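Local coordinates for dipeptide transport protein DPPA (Bacillus subtilis, PDB 1HI9), which hydrolyses the N-terminal residue from peptides containing D-amino acids, working as a zinc-dependent, self-compartmentalizing decameric aminopeptidase of the M55 family, at residues 25-28 and 29-32; 58-62 and 63-67. One frame throughout, in Å; residues are numbered along the deposited sequence.

Interactions 1 and 2 follow one another along the chain, their centres 12 Å apart, and together illustrate how a metal ligand can be held through successive shells. The loop 58-67 carries H60, which shares one zinc ion with D8 and E10. Behind it stands N65, and behind N65 the start of helix 28-48: Y28 OH lies 2.6 Å from N65 OD1, a probable hydrogen bond. The side chains of Y28 and H60 are about 5 Å apart, and the Y28 side chain lies about 10 Å from a zinc ion. R32 CB also packs on N65 O, at 3.4 Å. Both interactions touch the same neighbouring subunit of the decamer.

Interaction 1: residues 25-28 and 29-32; sequences KRNY and ERGR
Y28 and R32 meet across the first turn of helix 28-48, which a type I beta turn from K25 to Y28 leads into, with N27 at the N-cap position. The tight part is the turn itself. G31 N donates to N27 O at 3.0 Å, and R32 N donates to Y28 O at 2.9 Å, so the i to i+4 pattern starts at the cap residue. Above this backbone the Y28 ring is carried out with CG anti to its own nitrogen (chi1 178°), and the extended R32 chain crosses it at about a right angle. CD of R32 rests 3.8 Å from CE2 of Y28, while the guanidinium meets the ring obliquely, the planes 62° apart. R32 NH1 bonds to N27 OD1 of a neighbouring subunit, whose R26 packs on Y28. At its far end the Y28 hydroxyl bonds to N65 of the zinc-site loop. Replacing Y28 with alanine would probably leave N65 OD1 without this partner and open a gap beside the R32 chain.

The looser part is the N27-R30 pair and a water. N27 and R30 run side by side, their flat groups nearly perpendicular, and the bond from R30 NH1 to N27 OD1 is weak, bent to 128° at the hydrogen. Stronger partners lie elsewhere: T19 takes N27 ND2, and another neighbouring subunit supplies R32 NH1 as donor to N27 OD1 and E69 for a salt bridge with R30. A water bridges the first turn, donating to R26 O at 3.0 Å and accepting from R30 N at 3.2 Å.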
loop_
_atom_site.group_PDB
_atom_site.type_symbol
_atom_site.label_atom_id
_atom_site.label_comp_id
_atom_site.label_asym_id
_atom_site.label_seq_id
_atom_site.Cartn_x
_atom_site.Cartn_y
_atom_site.Cartn_z
ATOM N N LYS A 25 -13.113 2.574 11.225
ATOM C CA LYS A 25 -13.545 1.179 11.127
ATOM C C LYS A 25 -14.882 0.917 10.442
ATOM O O LYS A 25 -15.763 1.782 10.385
ATOM C CB LYS A 25 -13.553 0.526 12.505
ATOM C CG LYS A 25 -12.192 0.367 13.146
ATOM C CD LYS A 25 -12.369 -0.214 14.536
ATOM C CE LYS A 25 -11.112 -0.130 15.365
ATOM N NZ LYS A 25 -10.075 -1.026 14.845
ATOM N N ARG A 26 -15.014 -0.313 9.952
ATOM C CA ARG A 26 -16.174 -0.812 9.207
ATOM C C ARG A 26 -17.593 -0.492 9.663
ATOM O O ARG A 26 -18.464 -0.239 8.830
ATOM C CB ARG A 26 -16.024 -2.335 9.026
ATOM C CG ARG A 26 -17.322 -3.127 8.780
ATOM C CD ARG A 26 -16.983 -4.603 8.517
ATOM N NE ARG A 26 -15.930 -5.048 9.438
ATOM C CZ ARG A 26 -16.128 -5.728 10.567
ATOM N NH1 ARG A 26 -17.359 -6.076 10.933
ATOM N NH2 ARG A 26 -15.086 -6.030 11.343
ATOM N N ASN A 27 -17.842 -0.488 10.967
ATOM C CA ASN A 27 -19.199 -0.219 11.422
ATOM C C ASN A 27 -19.453 1.170 11.953
ATOM O O ASN A 27 -20.511 1.439 12.530
ATOM C CB ASN A 27 -19.614 -1.264 12.452
ATOM C CG ASN A 27 -19.699 -2.649 11.846
ATOM O OD1 ASN A 27 -20.343 -2.837 10.808
ATOM N ND2 ASN A 27 -19.055 -3.628 12.487
ATOM N N TYR A 28 -18.492 2.063 11.737
ATOM C CA TYR A 28 -18.612 3.438 12.221
ATOM C C TYR A 28 -19.832 4.198 11.686
ATOM O O TYR A 28 -20.559 4.830 12.462
ATOM C CB TYR A 28 -17.343 4.228 11.895
ATOM C CG TYR A 28 -17.428 5.677 12.318
ATOM C CD1 TYR A 28 -17.481 6.030 13.671
ATOM C CD2 TYR A 28 -17.494 6.695 11.367
ATOM C CE1 TYR A 28 -17.600 7.364 14.059
ATOM C CE2 TYR A 28 -17.616 8.024 11.746
ATOM C CZ TYR A 28 -17.668 8.356 13.086
ATOM O OH TYR A 28 -17.793 9.673 13.458
ATOM N N GLU A 29 -20.051 4.148 10.372
ATOM C CA GLU A 29 -21.177 4.862 9.774
ATOM C C GLU A 29 -22.525 4.443 10.363
ATOM O O GLU A 29 -23.410 5.278 10.553
ATOM C CB GLU A 29 -21.176 4.700 8.246
ATOM C CG GLU A 29 -20.089 5.499 7.544
ATOM C CD GLU A 29 -20.267 5.542 6.031
ATOM O OE1 GLU A 29 -21.344 5.989 5.557
ATOM O OE2 GLU A 29 -19.324 5.133 5.315
ATOM N N ARG A 30 -22.680 3.155 10.662
ATOM C CA ARG A 30 -23.918 2.683 11.271
ATOM C C ARG A 30 -23.963 3.206 12.697
ATOM O O ARG A 30 -25.019 3.595 13.195
ATOM C CB ARG A 30 -23.962 1.159 11.306
ATOM C CG ARG A 30 -24.141 0.495 9.952
ATOM C CD ARG A 30 -23.807 -0.988 10.054
ATOM N NE ARG A 30 -24.622 -1.666 11.052
ATOM C CZ ARG A 30 -24.262 -2.777 11.687
ATOM N NH1 ARG A 30 -23.089 -3.341 11.435
ATOM N NH2 ARG A 30 -25.083 -3.329 12.574
ATOM N N GLY A 31 -22.802 3.213 13.346
ATOM C CA GLY A 31 -22.710 3.689 14.711
ATOM C C GLY A 31 -23.158 5.125 14.901
ATOM O O GLY A 31 -23.952 5.405 15.793
ATOM N N ARG A 32 -22.661 6.039 14.072
ATOM C CA ARG A 32 -23.034 7.439 14.227
ATOM C C ARG A 32 -24.491 7.683 13.866
ATOM O O ARG A 32 -25.095 8.657 14.315
ATOM C CB ARG A 32 -22.113 8.341 13.407
ATOM C CG ARG A 32 -22.229 8.211 11.917
ATOM C CD ARG A 32 -21.214 9.118 11.237
ATOM N NE ARG A 32 -21.335 9.046 9.784
ATOM C CZ ARG A 32 -20.487 9.604 8.927
ATOM N NH1 ARG A 32 -19.432 10.287 9.372
ATOM N NH2 ARG A 32 -20.702 9.470 7.621
HETATM O O HOH W 1 -21.179 0.986 8.924
#

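Interaction 2: residues 58-62 and 63-67; sequences DSHSK and MNNLM. With ZN (zinc ion), chain G.
D58 and N65 carry most of the hydrogen bonding. Each carboxylate oxygen of D58 has its own task: OD2 takes L66 N at 2.7 Å, nearly straight at the hydrogen (166°), together with a weak bond from N65 N, while OD1 receives N65 ND2 at 2.9 Å on its syn side. H60 N adds a weak bond to D58 OD1. The amide nitrogen of N65 has a second acceptor, H60 O, also at 2.9 Å, and M63 N reaches that same oxygen from the opposite face of its plane. These two bonds brace the type II' beta turn from H60 to M63, in the loop after strand 53-58 of the mixed sheet, where the metal ligand sits just past the strand's end. A water accepting from K62 N donates to N64 OD1 and N65 OD1, the latter also met by Y28.

Metal coordination comes from H60 ND1, 2.5 Å from the zinc ion, alongside D8, E10 and a water. NE2 bonds to V21 O, which together with the metal fixes the ring's rotation. S61 CB lies over one ring face, N65 CG at its edge.

Van der Waals contact comes from M63 and L66, whose carbons lie against D58 oxygens. With CG beside the backbone nitrogen (chi1 -56°), M63 stretches along the D58-S59 backbone, CG 3.1 Å from D58 O; L66 CG lies 3.6 Å from D58 OD2.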
loop_
_atom_site.group_PDB
_atom_site.type_symbol
_atom_site.label_atom_id
_atom_site.label_comp_id
_atom_site.label_asym_id
_atom_site.label_seq_id
_atom_site.Cartn_x
_atom_site.Cartn_y
_atom_site.Cartn_z
ATOM N N ASP A 58 -21.237 17.091 21.032
ATOM C CA ASP A 58 -20.682 15.810 20.612
ATOM C C ASP A 58 -19.444 15.650 21.477
ATOM O O ASP A 58 -18.513 16.456 21.381
ATOM C CB ASP A 58 -20.285 15.871 19.134
ATOM C CG ASP A 58 -19.979 14.508 18.550
ATOM O OD1 ASP A 58 -19.312 13.704 19.239
ATOM O OD2 ASP A 58 -20.391 14.249 17.396
ATOM N N SER A 59 -19.423 14.612 22.312
ATOM C CA SER A 59 -18.295 14.404 23.228
ATOM C C SER A 59 -17.430 13.183 22.976
ATOM O O SER A 59 -16.767 12.706 23.889
ATOM C CB SER A 59 -18.815 14.343 24.665
ATOM O OG SER A 59 -19.605 15.475 24.953
ATOM N N HIS A 60 -17.404 12.697 21.745
ATOM C CA HIS A 60 -16.625 11.508 21.445
ATOM C C HIS A 60 -15.499 11.714 20.432
ATOM O O HIS A 60 -15.718 12.269 19.357
ATOM C CB HIS A 60 -17.580 10.425 20.941
ATOM C CG HIS A 60 -16.892 9.208 20.405
ATOM N ND1 HIS A 60 -16.160 8.357 21.203
ATOM C CD2 HIS A 60 -16.820 8.701 19.151
ATOM C CE1 HIS A 60 -15.669 7.377 20.466
ATOM N NE2 HIS A 60 -16.056 7.562 19.217
ATOM N N SER A 61 -14.299 11.261 20.783
ATOM C CA SER A 61 -13.151 11.338 19.882
ATOM C C SER A 61 -12.990 12.701 19.181
ATOM O O SER A 61 -12.717 13.708 19.841
ATOM C CB SER A 61 -13.276 10.207 18.850
ATOM O OG SER A 61 -12.109 10.064 18.055
ATOM N N LYS A 62 -13.148 12.731 17.854
ATOM C CA LYS A 62 -13.016 13.976 17.093
ATOM C C LYS A 62 -14.275 14.813 17.198
ATOM O O LYS A 62 -14.356 15.896 16.627
ATOM C CB LYS A 62 -12.709 13.700 15.614
ATOM C CG LYS A 62 -11.412 12.966 15.410
ATOM C CD LYS A 62 -10.259 13.722 16.045
ATOM C CE LYS A 62 -9.069 12.796 16.284
ATOM N NZ LYS A 62 -7.921 13.508 16.911
ATOM N N MET A 63 -15.258 14.287 17.920
ATOM C CA MET A 63 -16.525 14.972 18.165
ATOM C C MET A 63 -17.228 15.510 16.919
ATOM O O MET A 63 -17.850 16.573 16.940
ATOM C CB MET A 63 -16.281 16.082 19.191
ATOM C CG MET A 63 -15.655 15.531 20.467
ATOM S SD MET A 63 -14.867 16.783 21.507
ATOM C CE MET A 63 -14.441 15.821 22.952
ATOM N N ASN A 64 -17.125 14.753 15.835
ATOM C CA ASN A 64 -17.770 15.100 14.577
ATOM C C ASN A 64 -18.585 13.878 14.136
ATOM O O ASN A 64 -18.726 13.582 12.939
ATOM C CB ASN A 64 -16.723 15.475 13.513
ATOM C CG ASN A 64 -15.655 14.405 13.331
ATOM O OD1 ASN A 64 -15.798 13.270 13.806
ATOM N ND2 ASN A 64 -14.582 14.756 12.623
ATOM N N ASN A 65 -19.135 13.190 15.136
ATOM C CA ASN A 65 -19.915 11.966 14.946
ATOM C C ASN A 65 -21.408 12.210 14.735
ATOM O O ASN A 65 -22.011 11.669 13.807
ATOM C CB ASN A 65 -19.733 11.055 16.162
ATOM C CG ASN A 65 -18.298 10.978 16.616
ATOM O OD1 ASN A 65 -17.466 10.382 15.942
ATOM N ND2 ASN A 65 -17.993 11.602 17.760
ATOM N N LEU A 66 -22.013 13.001 15.614
ATOM C CA LEU A 66 -23.430 13.302 15.470
ATOM C C LEU A 66 -23.631 13.922 14.091
ATOM O O LEU A 66 -22.874 14.803 13.685
ATOM C CB LEU A 66 -23.883 14.266 16.564
ATOM C CG LEU A 66 -23.935 13.645 17.961
ATOM C CD1 LEU A 66 -24.231 14.717 18.990
ATOM C CD2 LEU A 66 -24.988 12.552 17.995
ATOM N N MET A 67 -24.644 13.456 13.371
ATOM C CA MET A 67 -24.897 13.955 12.020
ATOM C C MET A 67 -25.804 15.169 12.037
ATOM O O MET A 67 -26.993 15.071 12.334
ATOM C CB MET A 67 -25.487 12.840 11.160
ATOM C CG MET A 67 -24.657 11.573 11.219
ATOM S SD MET A 67 -25.056 10.383 9.970
ATOM C CE MET A 67 -26.493 9.584 10.641
HETATM ZN ZN ZN G . -15.938 8.139 23.702
HETATM O O HOH W 2 -20.995 16.257 15.335
HETATM O O HOH W 3 -14.495 11.205 15.888
HETATM O O HOH W 4 -14.308 8.831 25.534
#